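Local coordinates for protein extracellular ligand-binding receptor (Rhodopseudomonas palustris, PDB 4F06) that binds p-hydroxybenzoate and probably serves as the solute-binding component of an ABC transporter for lignin-derived aromatic acids, at residues 196-201 and 225-230; 139-144 and 169-174; 200-205 and 231-236; 249-254 and 341-346. One frame throughout, in Å; residues are numbered along the deposited sequence. Where two conformers were deposited one is given.

All four contacts lie on, or lead off, one branched sheet of a periplasmic binding protein. Contact 2 pairs strands 141-147 and 169-176; strand 141-147 also neighbours 197-201, which contact 1 joins to 226-230, and the centres of contacts 1 and 2 are about 9 Å apart. Between them Phe199 N meets Ala143 O at 2.9 Å. Strand 226-230 in turn neighbours 250-253, so contact 4 extends the series, its centre about 11 Å from that of contact 1. Contact 3 takes up the chain where the strands of contact 1 end and holds bound p-hydroxybenzoic acid. Contact 4 backs this site, with Tyr253 OH 2.8 Å from Asp232 OD1, whereas contact 2 lies about 19 Å from contact 3, centre to centre.

Contact 1: 196-201 and 225-230; sequences DMIFTF and VKLMST. With PHB (p-hydroxybenzoic acid), chain B.
Ile198 bonds through its N to Lys226 O and through its O to Met228 N, at the middle of a parallel strand pair, the two strands of a beta-alpha-beta unit whose connecting helix is 206-217. Both bonds are 2.8 Å long. The ladder begins with Lys226 N on Asp196 O. Thr200 N reaches Met228 O, and the last rung, Thr230 N to Thr200 O, is weak at 3.4 Å as the strands diverge.

Apolar packing follows on both faces. Toward helix 206-217, branched Ile198 sets CG2 3.7 Å from Leu227 CD1, a methyl that also meets Thr200 CG2; beta-branched residues suit such extended backbone. On the face covered by helix 123-136, the selenomethionines Met197 and Met228 run side by side, with SE of Met197 against CB of Met228, Met197 touching Ala134 and Met228 touching Val133 of that helix. The Phe199 ring, also stacked on Phe159, brings CD1 to 4.0 Å from Met228 CG and turns its edge to Thr230 CG2.

The buried hydroxyl of Thr200 is satisfied inside the fold, OG1 bonding the Ala145 carbonyl. At the pocket end the Phe201 ring points its edge onto a face of p-hydroxybenzoic acid, the two rings steeply inclined, with CE1 3.6 Å from ligand C3.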
loop_
_atom_site.group_PDB
_atom_site.type_symbol
_atom_site.label_atom_id
_atom_site.label_comp_id
_atom_site.label_asym_id
_atom_site.label_seq_id
_atom_site.Cartn_x
_atom_site.Cartn_y
_atom_site.Cartn_z
ATOM N N ASP A 196 27.071 0.805 2.203
ATOM C CA ASP A 196 26.875 0.277 3.562
ATOM C C ASP A 196 25.405 -0.028 3.878
ATOM O O ASP A 196 25.131 -0.643 4.888
ATOM C CB ASP A 196 27.487 1.212 4.607
ATOM C CG ASP A 196 27.038 2.633 4.442
ATOM O OD1 ASP A 196 25.958 2.965 4.941
ATOM O OD2 ASP A 196 27.781 3.463 3.836
HETATM N N MSE A 197 24.478 0.422 3.019
HETATM C CA MSE A 197 23.066 0.182 3.214
HETATM C C MSE A 197 22.424 0.084 1.830
HETATM O O MSE A 197 22.854 0.771 0.868
HETATM C CB MSE A 197 22.424 1.323 4.020
HETATM C CG MSE A 197 20.920 1.160 4.283
HETATM SE SE MSE A 197 20.202 2.552 5.390
HETATM C CE MSE A 197 21.042 2.002 7.060
ATOM N N ILE A 198 21.397 -0.754 1.723
ATOM C CA ILE A 198 20.522 -0.830 0.539
ATOM C C ILE A 198 19.207 -0.178 0.895
ATOM O O ILE A 198 18.714 -0.360 2.021
ATOM C CB ILE A 198 20.240 -2.320 0.239
ATOM C CG1 ILE A 198 21.519 -3.036 -0.210
ATOM C CG2 ILE A 198 19.171 -2.473 -0.836
ATOM C CD1 ILE A 198 21.394 -4.546 -0.084
ATOM N N PHE A 199 18.654 0.575 -0.055
ATOM C CA PHE A 199 17.247 0.966 0.025
ATOM C C PHE A 199 16.512 0.276 -1.111
ATOM O O PHE A 199 16.955 0.360 -2.259
ATOM C CB PHE A 199 17.045 2.485 -0.099
ATOM C CG PHE A 199 15.592 2.830 -0.245
ATOM C CD1 PHE A 199 14.712 2.675 0.846
ATOM C CD2 PHE A 199 15.093 3.243 -1.470
ATOM C CE1 PHE A 199 13.351 2.931 0.708
ATOM C CE2 PHE A 199 13.734 3.509 -1.612
ATOM C CZ PHE A 199 12.869 3.371 -0.529
ATOM N N THR A 200 15.407 -0.404 -0.802
ATOM C CA THR A 200 14.673 -1.130 -1.821
ATOM C C THR A 200 13.172 -1.010 -1.711
ATOM O O THR A 200 12.582 -0.867 -0.628
ATOM C CB THR A 200 15.115 -2.626 -1.824
ATOM O OG1 THR A 200 14.605 -3.302 -2.982
ATOM C CG2 THR A 200 14.590 -3.325 -0.612
ATOM N N PHE A 201 12.554 -1.081 -2.887
ATOM C CA PHE A 201 11.137 -1.340 -3.044
ATOM C C PHE A 201 10.938 -2.336 -4.194
ATOM O O PHE A 201 11.549 -2.152 -5.268
ATOM C CB PHE A 201 10.354 -0.068 -3.451
ATOM C CG PHE A 201 8.998 -0.392 -4.046
ATOM C CD1 PHE A 201 7.902 -0.777 -3.253
ATOM C CD2 PHE A 201 8.835 -0.377 -5.447
ATOM C CE1 PHE A 201 6.699 -1.147 -3.801
ATOM C CE2 PHE A 201 7.612 -0.747 -6.003
ATOM C CZ PHE A 201 6.545 -1.133 -5.197
ATOM N N VAL A 225 25.921 -5.010 5.421
ATOM C CA VAL A 225 25.200 -4.112 4.514
ATOM C C VAL A 225 23.756 -4.131 4.995
ATOM O O VAL A 225 23.063 -5.133 4.842
ATOM C CB VAL A 225 25.266 -4.596 3.049
ATOM C CG1 VAL A 225 24.526 -3.600 2.132
ATOM C CG2 VAL A 225 26.707 -4.747 2.580
ATOM N N LYS A 226 23.327 -3.040 5.628
ATOM C CA LYS A 226 22.010 -2.969 6.261
ATOM C C LYS A 226 20.933 -2.830 5.175
ATOM O O LYS A 226 21.196 -2.346 4.075
ATOM C CB LYS A 226 21.921 -1.799 7.242
ATOM C CG LYS A 226 22.939 -1.889 8.350
ATOM C CD LYS A 226 22.854 -0.657 9.229
ATOM C CE LYS A 226 23.797 -0.761 10.430
ATOM N NZ LYS A 226 23.454 0.244 11.467
ATOM N N LEU A 227 19.729 -3.315 5.475
ATOM C CA LEU A 227 18.615 -3.155 4.557
ATOM C C LEU A 227 17.580 -2.214 5.127
ATOM O O LEU A 227 17.042 -2.445 6.244
ATOM C CB LEU A 227 17.980 -4.504 4.277
ATOM C CG LEU A 227 16.806 -4.518 3.284
ATOM C CD1 LEU A 227 17.268 -4.009 1.941
ATOM C CD2 LEU A 227 16.219 -5.921 3.094
HETATM N N MSE A 228 17.293 -1.159 4.353
HETATM C CA MSE A 228 16.157 -0.262 4.614
HETATM C C MSE A 228 15.191 -0.480 3.445
HETATM O O MSE A 228 15.582 -0.516 2.261
HETATM C CB MSE A 228 16.600 1.203 4.654
HETATM C CG MSE A 228 15.453 2.246 4.788
HETATM SE SE MSE A 228 14.441 2.061 6.462
HETATM C CE MSE A 228 15.774 2.612 7.475
ATOM N N SER A 229 13.940 -0.656 3.774
ATOM C CA SER A 229 12.949 -0.871 2.743
ATOM C C SER A 229 11.709 -0.089 3.080
ATOM O O SER A 229 11.545 0.361 4.211
ATOM C CB SER A 229 12.620 -2.357 2.614
ATOM O OG SER A 229 12.004 -2.865 3.769
ATOM N N THR A 230 10.784 0.056 2.129
ATOM C CA THR A 230 9.421 0.358 2.510
ATOM C C THR A 230 8.815 -0.976 2.992
ATOM O O THR A 230 9.299 -2.098 2.714
ATOM C CB THR A 230 8.642 0.986 1.376
ATOM O OG1 THR A 230 8.647 0.085 0.253
ATOM C CG2 THR A 230 9.238 2.325 0.964
HETATM C "C1'" PHB B . 1.873 -0.394 -7.105
HETATM O "O1'" PHB B . 1.590 0.807 -6.993
HETATM O "O2'" PHB B . 1.925 -0.988 -8.237
HETATM C C1 PHB B . 2.223 -1.149 -5.861
HETATM C C2 PHB B . 2.728 -0.467 -4.738
HETATM C C3 PHB B . 3.099 -1.163 -3.612
HETATM C C4 PHB B . 3.015 -2.539 -3.582
HETATM C C5 PHB B . 2.532 -3.226 -4.676
HETATM C C6 PHB B . 2.146 -2.550 -5.827
HETATM O O4 PHB B . 3.413 -3.268 -2.520
#

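Contact 2: 139-144 and 169-174; sequences ATKVAI and KVVEAV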
loop_
_atom_site.group_PDB
_atom_site.type_symbol
_atom_site.label_atom_id
_atom_site.label_comp_id
_atom_site.label_asym_id
_atom_site.label_seq_id
_atom_site.Cartn_x
_atom_site.Cartn_y
_atom_site.Cartn_z
ATOM N N ALA A 139 24.036 5.785 7.844
ATOM C CA ALA A 139 24.388 5.386 6.480
ATOM C C ALA A 139 25.099 6.510 5.787
ATOM O O ALA A 139 24.762 7.689 5.984
ATOM C CB ALA A 139 23.143 5.013 5.681
ATOM N N THR A 140 26.074 6.161 4.966
ATOM C CA THR A 140 26.722 7.206 4.190
ATOM C C THR A 140 26.701 6.955 2.702
ATOM O O THR A 140 26.581 7.931 1.944
ATOM C CB THR A 140 28.171 7.408 4.611
ATOM O OG1 THR A 140 28.827 6.153 4.543
ATOM C CG2 THR A 140 28.228 7.879 6.036
ATOM N N LYS A 141 26.816 5.683 2.284
ATOM C CA LYS A 141 26.734 5.333 0.868
ATOM C C LYS A 141 25.636 4.279 0.671
ATOM O O LYS A 141 25.719 3.175 1.213
ATOM C CB LYS A 141 28.077 4.786 0.395
ATOM C CG LYS A 141 29.190 5.838 0.442
ATOM C CD LYS A 141 30.475 5.265 -0.173
ATOM C CE LYS A 141 31.689 6.149 0.082
ATOM N NZ LYS A 141 31.475 7.595 -0.165
ATOM N N VAL A 142 24.600 4.633 -0.087
ATOM C CA VAL A 142 23.445 3.761 -0.265
ATOM C C VAL A 142 23.358 3.256 -1.698
ATOM O O VAL A 142 23.611 4.020 -2.649
ATOM C CB VAL A 142 22.149 4.512 0.123
ATOM C CG1 VAL A 142 20.897 3.761 -0.347
ATOM C CG2 VAL A 142 22.085 4.688 1.645
ATOM N N ALA A 143 23.032 1.964 -1.849
ATOM C CA ALA A 143 22.645 1.400 -3.141
ATOM C C ALA A 143 21.121 1.294 -3.153
ATOM O O ALA A 143 20.516 0.668 -2.253
ATOM C CB ALA A 143 23.235 -0.008 -3.307
ATOM N N ILE A 144 20.510 1.935 -4.151
ATOM C CA ILE A 144 19.064 1.827 -4.354
ATOM C C ILE A 144 18.754 0.713 -5.341
ATOM O O ILE A 144 19.370 0.679 -6.402
ATOM C CB ILE A 144 18.470 3.165 -4.865
ATOM C CG1 ILE A 144 18.698 4.315 -3.845
ATOM C CG2 ILE A 144 16.997 3.002 -5.255
ATOM C CD1 ILE A 144 18.300 5.688 -4.375
ATOM N N LYS A 169 25.212 9.919 0.208
ATOM C CA LYS A 169 25.597 9.623 -1.167
ATOM C C LYS A 169 24.850 8.381 -1.625
ATOM O O LYS A 169 24.750 7.391 -0.904
ATOM C CB LYS A 169 27.107 9.347 -1.198
ATOM C CG LYS A 169 27.992 10.541 -0.824
ATOM C CD LYS A 169 29.466 10.147 -0.811
ATOM C CE LYS A 169 30.388 11.323 -0.509
ATOM N NZ LYS A 169 31.806 10.994 -0.852
ATOM N N VAL A 170 24.321 8.449 -2.852
ATOM C CA VAL A 170 23.739 7.283 -3.523
ATOM C C VAL A 170 24.797 6.807 -4.504
ATOM O O VAL A 170 25.113 7.532 -5.473
ATOM C CB VAL A 170 22.418 7.612 -4.194
ATOM C CG1 VAL A 170 21.923 6.417 -5.017
ATOM C CG2 VAL A 170 21.377 7.968 -3.131
ATOM N N VAL A 171 25.344 5.606 -4.271
ATOM C CA VAL A 171 26.475 5.135 -5.042
ATOM C C VAL A 171 26.071 4.208 -6.156
ATOM O O VAL A 171 26.872 3.906 -7.024
ATOM C CB VAL A 171 27.574 4.486 -4.170
ATOM C CG1 VAL A 171 28.180 5.557 -3.271
ATOM C CG2 VAL A 171 27.031 3.280 -3.424
ATOM N N GLU A 172 24.829 3.748 -6.144
ATOM C CA GLU A 172 24.328 2.820 -7.160
ATOM C C GLU A 172 22.807 2.939 -7.176
ATOM O O GLU A 172 22.188 3.113 -6.113
ATOM C CB GLU A 172 24.708 1.382 -6.794
ATOM C CG GLU A 172 24.465 0.429 -7.963
ATOM C CD GLU A 172 24.780 -0.998 -7.627
ATOM O OE1 GLU A 172 24.867 -1.308 -6.415
ATOM O OE2 GLU A 172 24.905 -1.803 -8.587
ATOM N N ALA A 173 22.201 2.880 -8.357
ATOM C CA ALA A 173 20.752 2.887 -8.443
ATOM C C ALA A 173 20.388 1.918 -9.553
ATOM O O ALA A 173 20.750 2.162 -10.727
ATOM C CB ALA A 173 20.215 4.286 -8.747
ATOM N N VAL A 174 19.672 0.854 -9.198
ATOM C CA VAL A 174 19.342 -0.223 -10.118
ATOM C C VAL A 174 17.821 -0.273 -10.272
ATOM O O VAL A 174 17.109 -0.339 -9.264
ATOM C CB VAL A 174 19.874 -1.571 -9.594
ATOM C CG1 VAL A 174 19.502 -2.706 -10.524
ATOM C CG2 VAL A 174 21.389 -1.490 -9.408
#
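Lys141 and Lys169 lie side by side and point the same way from neighbouring parallel strands. Lys169 is extended beyond CG, while Lys141 bends at its last torsion (chi4 -46°), which swings NZ over the other chain to 3.3 Å from Lys169 CD. Across the aliphatic part of Lys141, nearly at a right angle, comes Val171, whose CG1 touches Lys141 CB at 3.7 Å; long lysine stems suit this solvent-accessible end of the pair, where the methylenes pack.

On the face toward helix 150-165, Ile144 sends CD1 obliquely onto CG1 of Val170 at 3.8 Å. Ala143 is small enough for the extended Glu172 chain to lie against it, with OE1 3.7 Å from Ala143 CB; Glu172 OE2 has a long, weak ion pair with Arg189.

These are the two strands of a beta-alpha-beta unit connected by helix 150-165. Between Val142 and Ala143 the register slips by one residue, a beta bulge: Val142 O accepts Val171 N, yet the next rung runs from Ile144 N to Glu172 O at 2.8 Å. Val171 is the extra residue and turns to the side, onto Lys141.

The two ammonium nitrogens, NZ of Lys141 and NZ of Lys169, stand only 3.5 Å apart. Such proximity of like charges may disfavour full protonation of both and would probably lower the pKa of one, unless solvent or anions screen them.

Contact 3: 200-205 and 231-236; sequences TFLPAG and GDVVTE. With PHB (p-hydroxybenzoic acid), chain B.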
loop_
_atom_site.group_PDB
_atom_site.type_symbol
_atom_site.label_atom_id
_atom_site.label_comp_id
_atom_site.label_asym_id
_atom_site.label_seq_id
_atom_site.Cartn_x
_atom_site.Cartn_y
_atom_site.Cartn_z
ATOM N N THR A 200 15.407 -0.404 -0.802
ATOM C CA THR A 200 14.673 -1.130 -1.821
ATOM C C THR A 200 13.172 -1.010 -1.711
ATOM O O THR A 200 12.582 -0.867 -0.628
ATOM C CB THR A 200 15.115 -2.626 -1.824
ATOM O OG1 THR A 200 14.605 -3.302 -2.982
ATOM C CG2 THR A 200 14.590 -3.325 -0.612
ATOM N N PHE A 201 12.554 -1.081 -2.887
ATOM C CA PHE A 201 11.137 -1.340 -3.044
ATOM C C PHE A 201 10.938 -2.336 -4.194
ATOM O O PHE A 201 11.549 -2.152 -5.268
ATOM C CB PHE A 201 10.354 -0.068 -3.451
ATOM C CG PHE A 201 8.998 -0.392 -4.046
ATOM C CD1 PHE A 201 7.902 -0.777 -3.253
ATOM C CD2 PHE A 201 8.835 -0.377 -5.447
ATOM C CE1 PHE A 201 6.699 -1.147 -3.801
ATOM C CE2 PHE A 201 7.612 -0.747 -6.003
ATOM C CZ PHE A 201 6.545 -1.133 -5.197
ATOM N N LEU A 202 10.094 -3.343 -3.957
ATOM C CA LEU A 202 9.497 -4.152 -5.018
ATOM C C LEU A 202 8.048 -4.332 -4.558
ATOM O O LEU A 202 7.757 -4.262 -3.366
ATOM C CB LEU A 202 10.175 -5.524 -5.165
ATOM C CG LEU A 202 11.711 -5.555 -5.214
ATOM C CD1 LEU A 202 12.321 -5.635 -3.822
ATOM C CD2 LEU A 202 12.153 -6.744 -6.033
ATOM N N PRO A 203 7.102 -4.626 -5.459
ATOM C CA PRO A 203 5.703 -4.832 -5.029
ATOM C C PRO A 203 5.637 -6.072 -4.142
ATOM O O PRO A 203 6.281 -7.120 -4.410
ATOM C CB PRO A 203 4.951 -5.065 -6.353
ATOM C CG PRO A 203 6.028 -5.510 -7.320
ATOM C CD PRO A 203 7.284 -4.742 -6.915
ATOM N N ALA A 204 4.864 -5.961 -3.062
ATOM C CA ALA A 204 4.759 -7.086 -2.115
ATOM C C ALA A 204 4.230 -8.313 -2.827
ATOM O O ALA A 204 3.283 -8.274 -3.607
ATOM C CB ALA A 204 3.855 -6.687 -0.991
ATOM N N GLY A 205 4.889 -9.447 -2.587
ATOM C CA GLY A 205 4.599 -10.707 -3.273
ATOM C C GLY A 205 5.883 -11.434 -3.567
ATOM O O GLY A 205 6.908 -11.197 -2.910
ATOM N N GLY A 231 7.705 -0.852 3.692
ATOM C CA GLY A 231 7.064 -2.039 4.302
ATOM C C GLY A 231 6.524 -3.033 3.290
ATOM O O GLY A 231 6.244 -4.173 3.649
ATOM N N ASP A 232 6.429 -2.644 2.018
ATOM C CA ASP A 232 6.077 -3.577 0.944
ATOM C C ASP A 232 6.972 -4.797 0.951
ATOM O O ASP A 232 6.559 -5.864 0.493
ATOM C CB ASP A 232 6.241 -2.846 -0.388
ATOM C CG ASP A 232 5.453 -1.560 -0.384
ATOM O OD1 ASP A 232 4.236 -1.595 -0.610
ATOM O OD2 ASP A 232 6.063 -0.511 -0.066
ATOM N N VAL A 233 8.206 -4.622 1.408
ATOM C CA VAL A 233 9.224 -5.663 1.254
ATOM C C VAL A 233 9.187 -6.698 2.381
ATOM O O VAL A 233 9.789 -7.765 2.242
ATOM C CB VAL A 233 10.596 -4.970 1.087
ATOM C CG1 VAL A 233 11.723 -5.992 0.943
ATOM C CG2 VAL A 233 10.575 -3.996 -0.102
ATOM N N VAL A 234 8.460 -6.404 3.475
ATOM C CA VAL A 234 8.438 -7.255 4.659
ATOM C C VAL A 234 7.018 -7.434 5.174
ATOM O O VAL A 234 6.762 -7.473 6.361
ATOM C CB VAL A 234 9.382 -6.759 5.755
ATOM C CG1 VAL A 234 10.839 -6.989 5.359
ATOM C CG2 VAL A 234 9.129 -5.288 6.062
ATOM N N THR A 235 6.071 -7.635 4.274
ATOM C CA THR A 235 4.693 -7.866 4.701
ATOM C C THR A 235 4.587 -9.070 5.615
ATOM O O THR A 235 5.280 -10.085 5.461
ATOM C CB THR A 235 3.684 -7.941 3.565
ATOM O OG1 THR A 235 3.986 -9.036 2.719
ATOM C CG2 THR A 235 3.676 -6.631 2.764
ATOM N N GLU A 236 3.695 -8.961 6.612
ATOM C CA GLU A 236 3.652 -9.915 7.704
ATOM C C GLU A 236 3.532 -11.367 7.253
ATOM O O GLU A 236 4.194 -12.230 7.838
ATOM C CB GLU A 236 2.592 -9.509 8.740
ATOM C CG GLU A 236 3.042 -8.333 9.606
ATOM C CD GLU A 236 2.742 -6.973 8.992
ATOM O OE1 GLU A 236 2.296 -6.855 7.790
ATOM O OE2 GLU A 236 2.960 -5.990 9.717
HETATM C "C1'" PHB B . 1.873 -0.394 -7.105
HETATM O "O1'" PHB B . 1.590 0.807 -6.993
HETATM O "O2'" PHB B . 1.925 -0.988 -8.237
HETATM C C1 PHB B . 2.223 -1.149 -5.861
HETATM C C2 PHB B . 2.728 -0.467 -4.738
HETATM C C3 PHB B . 3.099 -1.163 -3.612
HETATM C C4 PHB B . 3.015 -2.539 -3.582
HETATM C C5 PHB B . 2.532 -3.226 -4.676
HETATM C C6 PHB B . 2.146 -2.550 -5.827
HETATM O O4 PHB B . 3.413 -3.268 -2.520
#
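Asp232 and Ala204 meet at the phenol end of p-hydroxybenzoic acid and grip its hydroxyl together. The ligand's O4 donates to Asp232 OD1 at 2.7 Å and accepts from Ala204 N at 3.1 Å, the latter almost straight at 176°. One oxygen thus gives and receives a bond, a pairing that matches a phenol hydroxyl. Pro203 CB lies above the plane of the ligand ring, on the side where Phe201 also approaches, 3.5 Å from C5.

Around these, Phe201 presents its ring edge to the carboxylate, CE1 being 3.7 Å from Asp232 CG, and the two planes stand nearly perpendicular, 88° apart. Asp232 CG lies anti to its own carbonyl carbon (chi1 -54°), which carries the carboxylate toward the ligand, and CB rests against Leu202 O. Ala204 has just a methyl, and this presses close on Asp232 O, 3.2 Å from CB, with Thr235 CG2 beyond it.

These loops follow the carboxyl ends of two adjacent parallel strands, 197-201 and 226-230, the usual place for a binding site in alpha/beta folds, here in the cleft of a periplasmic binding protein.

Further out, the carboxylate is fixed by more bonds: OD1 also bonds Tyr253 OH, and OD2 bonds Thr230 OG1. The 3-10 turn 231-233 is tied by Val234 N to Gly231 O, and Val233 anchors it, CG2 fitting against Thr200 O at 3.8 Å.

Contact 4: 249-254 and 341-346; sequences ILSTYH and YLREVE
The guanidinium of Arg343 has Tyr253 CB over the centre of one face, 3.4 Å above its plane, while Ser251 OG lies at its edge. That hydroxyl accepts from NE at 2.8 Å and from NH2 at 3.0 Å, both nearly in the guanidinium plane, so Arg343 grips the serine oxygen side-on. Bends at chi2 (94°) and chi3 (55°) fold the arginine back over the neighbouring strand to get there. NH1 lies by the edge of the Tyr253 ring and gives a bond to water 1, which itself donates to Tyr253 O. One face of the Tyr253 ring carries His254 CE1. The Tyr341 ring turns its edge to two carbonyls, CD1 standing 3.4 Å from Tyr253 O and CE1 near His254 O.

The backbones form an antiparallel ladder: Ser251 with Arg343 and Tyr253 with Tyr341 are hydrogen-bonded pairs, Arg343 N reaching Ser251 O at 2.8 Å. On the face of Leu250, Thr252, Leu342 and Glu344, Leu250 CD2 packs on the methylene CB of Glu344.

Strand 250-253 lies between parallel 226-230 and antiparallel 336-348, with helix 123-136 against Thr252 and Leu342, and strand 351-363 beyond Tyr341.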
loop_
_atom_site.group_PDB
_atom_site.type_symbol
_atom_site.label_atom_id
_atom_site.label_comp_id
_atom_site.label_asym_id
_atom_site.label_seq_id
_atom_site.Cartn_x
_atom_site.Cartn_y
_atom_site.Cartn_z
ATOM N N ILE A 249 15.755 -6.499 9.961
ATOM C CA ILE A 249 15.521 -5.707 8.743
ATOM C C ILE A 249 14.630 -4.501 9.128
ATOM O O ILE A 249 13.598 -4.658 9.799
ATOM C CB ILE A 249 14.834 -6.550 7.651
ATOM C CG1 ILE A 249 15.855 -7.587 7.112
ATOM C CG2 ILE A 249 14.277 -5.652 6.519
ATOM C CD1 ILE A 249 15.208 -8.671 6.241
ATOM N N LEU A 250 15.008 -3.325 8.649
ATOM C CA LEU A 250 14.308 -2.078 8.914
ATOM C C LEU A 250 13.370 -1.733 7.753
ATOM O O LEU A 250 13.722 -1.919 6.566
ATOM C CB LEU A 250 15.301 -0.922 9.087
ATOM C CG LEU A 250 16.265 -1.102 10.263
ATOM C CD1 LEU A 250 17.355 -0.041 10.231
ATOM C CD2 LEU A 250 15.508 -1.079 11.591
ATOM N N SER A 251 12.204 -1.175 8.072
ATOM C CA SER A 251 11.308 -0.688 7.035
ATOM C C SER A 251 10.509 0.477 7.535
ATOM O O SER A 251 10.231 0.568 8.740
ATOM C CB SER A 251 10.377 -1.821 6.556
ATOM O OG SER A 251 9.534 -2.286 7.604
ATOM N N THR A 252 10.030 1.321 6.618
ATOM C CA THR A 252 9.085 2.364 6.961
ATOM C C THR A 252 7.746 2.037 6.311
ATOM O O THR A 252 7.673 1.646 5.142
ATOM C CB THR A 252 9.587 3.760 6.568
ATOM O OG1 THR A 252 10.000 3.700 5.198
ATOM C CG2 THR A 252 10.740 4.186 7.483
ATOM N N TYR A 253 6.667 2.221 7.049
ATOM C CA TYR A 253 5.364 1.915 6.506
ATOM C C TYR A 253 4.286 2.505 7.373
ATOM O O TYR A 253 4.477 2.771 8.584
ATOM C CB TYR A 253 5.118 0.411 6.427
ATOM C CG TYR A 253 4.409 -0.118 5.186
ATOM C CD1 TYR A 253 4.678 0.416 3.897
ATOM C CD2 TYR A 253 3.578 -1.256 5.252
ATOM C CE1 TYR A 253 4.135 -0.150 2.739
ATOM C CE2 TYR A 253 3.081 -1.863 4.103
ATOM C CZ TYR A 253 3.358 -1.315 2.862
ATOM O OH TYR A 253 2.840 -1.941 1.740
ATOM N N HIS A 254 3.114 2.665 6.774
ATOM C CA HIS A 254 1.940 3.265 7.409
ATOM C C HIS A 254 1.105 2.271 8.232
ATOM O O HIS A 254 0.219 2.688 8.961
ATOM C CB HIS A 254 1.064 3.905 6.308
ATOM C CG HIS A 254 0.672 2.883 5.307
ATOM N ND1 HIS A 254 1.596 2.255 4.495
ATOM C CD2 HIS A 254 -0.545 2.274 5.088
ATOM C CE1 HIS A 254 0.968 1.285 3.804
ATOM N NE2 HIS A 254 -0.341 1.295 4.140
ATOM N N TYR A 341 5.645 4.818 10.159
ATOM C CA TYR A 341 6.383 4.279 11.289
ATOM C C TYR A 341 7.692 3.651 10.788
ATOM O O TYR A 341 7.733 3.043 9.722
ATOM C CB TYR A 341 5.544 3.197 12.012
ATOM C CG TYR A 341 4.179 3.669 12.434
ATOM C CD1 TYR A 341 3.061 3.555 11.576
ATOM C CD2 TYR A 341 3.985 4.205 13.710
ATOM C CE1 TYR A 341 1.817 3.994 11.949
ATOM C CE2 TYR A 341 2.715 4.590 14.104
ATOM C CZ TYR A 341 1.629 4.491 13.243
ATOM O OH TYR A 341 0.384 4.913 13.661
ATOM N N LEU A 342 8.731 3.769 11.602
ATOM C CA LEU A 342 9.933 2.946 11.437
ATOM C C LEU A 342 9.687 1.654 12.180
ATOM O O LEU A 342 9.309 1.697 13.365
ATOM C CB LEU A 342 11.169 3.666 11.999
ATOM C CG LEU A 342 12.427 2.758 12.019
ATOM C CD1 LEU A 342 12.906 2.417 10.603
ATOM C CD2 LEU A 342 13.510 3.429 12.849
ATOM N N ARG A 343 9.923 0.512 11.518
ATOM C CA ARG A 343 9.770 -0.802 12.161
ATOM C C ARG A 343 11.045 -1.591 11.978
ATOM O O ARG A 343 11.856 -1.327 11.080
ATOM C CB ARG A 343 8.625 -1.609 11.527
ATOM C CG ARG A 343 7.308 -0.813 11.376
ATOM C CD ARG A 343 7.154 -0.145 10.006
ATOM N NE ARG A 343 7.286 -1.122 8.907
ATOM C CZ ARG A 343 6.333 -1.990 8.553
ATOM N NH1 ARG A 343 5.090 -1.935 9.064
ATOM N NH2 ARG A 343 6.631 -2.955 7.684
ATOM N N GLU A 344 11.193 -2.589 12.833
ATOM C CA GLU A 344 12.266 -3.581 12.715
ATOM C C GLU A 344 11.641 -4.966 12.815
ATOM O O GLU A 344 10.749 -5.181 13.672
ATOM C CB GLU A 344 13.287 -3.391 13.868
ATOM C CG GLU A 344 14.453 -4.360 13.821
ATOM C CD GLU A 344 15.426 -4.111 14.977
ATOM O OE1 GLU A 344 15.425 -3.011 15.517
ATOM O OE2 GLU A 344 16.167 -5.003 15.334
ATOM N N VAL A 345 12.103 -5.919 12.013
ATOM C CA VAL A 345 11.596 -7.298 12.177
ATOM C C VAL A 345 12.117 -7.834 13.505
ATOM O O VAL A 345 13.344 -7.788 13.740
ATOM C CB VAL A 345 12.063 -8.193 11.006
ATOM C CG1 VAL A 345 11.582 -9.616 11.237
ATOM C CG2 VAL A 345 11.516 -7.661 9.644
ATOM N N GLU A 346 11.200 -8.300 14.357
ATOM C CA GLU A 346 11.534 -8.792 15.692
ATOM C C GLU A 346 10.715 -10.040 15.953
ATOM O O GLU A 346 9.705 -10.258 15.340
ATOM C CB GLU A 346 11.145 -7.761 16.781
ATOM C CG GLU A 346 11.958 -6.494 16.721
ATOM C CD GLU A 346 11.691 -5.573 17.902
ATOM O OE1 GLU A 346 10.886 -5.934 18.833
ATOM O OE2 GLU A 346 12.319 -4.485 17.897
HETATM O O HOH W 1 3.890 0.357 10.476
#